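Local coordinates for protein mycolic acid synthase (Mycobacterium tuberculosis, PDB 1L1E) that probably converts a double bond at the proximal position of an alpha mycolic acid into a cyclopropane ring, using S-adenosyl-L-methionine as the one-carbon donor, at residues Ala138-Gly143 / His167-Pro172. Residues are numbered along the deposited sequence; the frame is centred on the assembly and turned at random.
Sequences AFEHFG and HTIVRP. With SAH (S-adenosyl-L-homocysteine), chain D; CO3 (carbonate ion), chain C.
E140 reaches from the loop after strand 132-136 to the end of strand 163-170, where its OE2 accepts a bond from the backbone N of I169 (3.0 Å, N-H...O 154°). The donor comes in from above the carboxylate plane, 63° out of it. The glutamate chain, already pointing toward the strand, is bent at chi2 and is long enough to make this crossing. T168 meets it from the opposite direction: its CG2 lies 3.3 Å from E140 CD, a methyl against the carboxyl carbon. The other branch, OG1, stands beside its own backbone N (chi1 -61°) and donates to H167 O at 2.7 Å from above the carbonyl plane, while also pressing within 2.9 Å of F139 CB. Threonine suits the site because its methyl packs against E140 while its hydroxyl both bonds H167 O and touches F139. A water bridges the backbones, accepting from A138 N and donating to the same H167 O. I169 crosses E140 at about a right angle, its CG1 3.3 Å from OE2, giving the acid an apolar flank. A138, H141 and F142 border S-adenosyl-L-homocysteine in this Rossmann-like methyltransferase fold. E140, H167 and the strand end line the site where carbonate sits in this crystal: O3 accepts from H167 NE2 (2.8 Å), and O1 lies 2.5 Å from E140 OE2, so close that a proton probably lies between these oxygens, on one or the other.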
# COMPACT_ATOMS: atom_id res chain seq x y z
N ALA A 138 -2.57 2.60 0.51
CA ALA A 138 -3.30 3.80 0.08
C ALA A 138 -3.86 4.56 1.28
O ALA A 138 -3.81 5.80 1.32
CB ALA A 138 -4.44 3.41 -0.83
N PHE A 139 -4.38 3.80 2.24
CA PHE A 139 -5.00 4.32 3.45
C PHE A 139 -4.19 5.40 4.18
O PHE A 139 -4.77 6.30 4.78
CB PHE A 139 -5.25 3.14 4.40
CG PHE A 139 -6.19 3.44 5.52
CD1 PHE A 139 -7.55 3.41 5.32
CD2 PHE A 139 -5.70 3.75 6.78
CE1 PHE A 139 -8.44 3.69 6.36
CE2 PHE A 139 -6.57 4.04 7.83
CZ PHE A 139 -7.94 4.01 7.62
N GLU A 140 -2.87 5.31 4.14
CA GLU A 140 -2.01 6.29 4.80
C GLU A 140 -2.15 7.69 4.22
O GLU A 140 -1.78 8.67 4.87
CB GLU A 140 -0.54 5.86 4.72
CG GLU A 140 -0.24 4.52 5.36
CD GLU A 140 -0.22 3.37 4.36
OE1 GLU A 140 -1.12 3.30 3.49
OE2 GLU A 140 0.71 2.54 4.46
N HIS A 141 -2.68 7.79 3.01
CA HIS A 141 -2.86 9.08 2.34
C HIS A 141 -4.25 9.70 2.52
O HIS A 141 -4.47 10.84 2.11
CB HIS A 141 -2.62 8.92 0.83
CG HIS A 141 -1.22 8.52 0.48
ND1 HIS A 141 -0.20 9.42 0.32
CD2 HIS A 141 -0.69 7.29 0.26
CE1 HIS A 141 0.91 8.78 0.01
NE2 HIS A 141 0.64 7.49 -0.03
N PHE A 142 -5.18 8.97 3.11
CA PHE A 142 -6.56 9.44 3.27
C PHE A 142 -6.79 10.58 4.27
O PHE A 142 -7.54 11.52 3.99
CB PHE A 142 -7.48 8.27 3.65
CG PHE A 142 -7.50 7.14 2.64
CD1 PHE A 142 -8.12 5.94 2.95
CD2 PHE A 142 -6.87 7.27 1.40
CE1 PHE A 142 -8.13 4.87 2.04
CE2 PHE A 142 -6.88 6.21 0.49
CZ PHE A 142 -7.50 5.01 0.81
N GLY A 143 -6.16 10.48 5.44
CA GLY A 143 -6.36 11.49 6.46
C GLY A 143 -7.48 11.01 7.36
O GLY A 143 -8.52 10.58 6.88
N HIS A 167 -4.40 -3.06 3.80
CA HIS A 167 -2.99 -3.15 4.16
C HIS A 167 -2.51 -1.72 4.36
O HIS A 167 -2.59 -0.89 3.46
CB HIS A 167 -2.26 -3.87 3.01
CG HIS A 167 -0.77 -3.71 3.02
ND1 HIS A 167 0.08 -4.74 2.69
CD2 HIS A 167 0.02 -2.63 3.24
CE1 HIS A 167 1.33 -4.30 2.70
NE2 HIS A 167 1.31 -3.02 3.03
N THR A 168 -2.01 -1.42 5.56
CA THR A 168 -1.57 -0.07 5.87
C THR A 168 -0.58 -0.01 7.03
O THR A 168 -0.54 -0.90 7.87
CB THR A 168 -2.78 0.80 6.28
OG1 THR A 168 -3.70 0.87 5.18
CG2 THR A 168 -2.35 2.20 6.66
N ILE A 169 0.21 1.05 7.03
CA ILE A 169 1.18 1.33 8.07
C ILE A 169 0.33 1.68 9.29
O ILE A 169 -0.70 2.33 9.16
CB ILE A 169 2.07 2.56 7.69
CG1 ILE A 169 3.10 2.15 6.64
CG2 ILE A 169 2.76 3.14 8.93
CD1 ILE A 169 3.81 3.33 5.99
N VAL A 170 0.76 1.23 10.46
CA VAL A 170 0.04 1.54 11.71
C VAL A 170 1.03 1.85 12.82
O VAL A 170 2.21 1.48 12.74
CB VAL A 170 -0.83 0.36 12.16
CG1 VAL A 170 -1.91 -0.01 11.15
CG2 VAL A 170 -0.01 -0.91 12.40
N ARG A 171 0.54 2.53 13.84
CA ARG A 171 1.36 2.89 15.00
C ARG A 171 1.23 1.79 16.05
O ARG A 171 0.12 1.36 16.39
CB ARG A 171 0.90 4.23 15.57
CG ARG A 171 1.19 5.39 14.62
CD ARG A 171 0.12 6.48 14.67
NE ARG A 171 0.37 7.48 15.71
CZ ARG A 171 0.00 8.76 15.62
NH1 ARG A 171 -0.65 9.22 14.55
NH2 ARG A 171 0.24 9.67 16.58
N PRO A 172 2.34 1.28 16.61
CA PRO A 172 2.27 0.20 17.58
C PRO A 172 1.40 0.59 18.74
O PRO A 172 1.33 1.81 19.09
CB PRO A 172 3.71 -0.03 17.97
CG PRO A 172 4.57 0.93 17.16
CD PRO A 172 3.68 1.77 16.29
N SAH D . -1.26 -0.22 -4.08
CA SAH D . -0.11 0.08 -4.93
CB SAH D . 0.27 1.57 -4.84
CG SAH D . 0.56 2.12 -3.45
SD SAH D . 1.00 3.87 -3.43
C SAH D . 1.10 -0.78 -4.52
O SAH D . 0.96 -1.58 -3.60
OXT SAH D . 2.18 -0.61 -5.11
C5' SAH D . -0.60 4.62 -2.98
C4' SAH D . -1.69 4.52 -4.05
O4' SAH D . -3.01 4.89 -3.54
C3' SAH D . -1.46 5.45 -5.25
O3' SAH D . -1.90 4.74 -6.43
C2' SAH D . -2.34 6.63 -4.95
O2' SAH D . -2.60 7.42 -6.12
C1' SAH D . -3.55 5.95 -4.38
N9 SAH D . -4.44 6.83 -3.59
C8 SAH D . -4.17 7.70 -2.58
N7 SAH D . -5.17 8.33 -2.07
C5 SAH D . -6.25 7.85 -2.80
C6 SAH D . -7.66 8.10 -2.77
N6 SAH D . -8.23 8.97 -1.92
N1 SAH D . -8.46 7.42 -3.67
C2 SAH D . -7.89 6.55 -4.54
N3 SAH D . -6.58 6.22 -4.65
C4 SAH D . -5.81 6.92 -3.75
C CO3 C . 2.73 0.18 3.00
O1 CO3 C . 1.41 0.26 3.70
O2 CO3 C . 3.45 1.32 2.76
O3 CO3 C . 3.21 -1.02 2.61
O HOH W 1 -4.52 0.84 1.86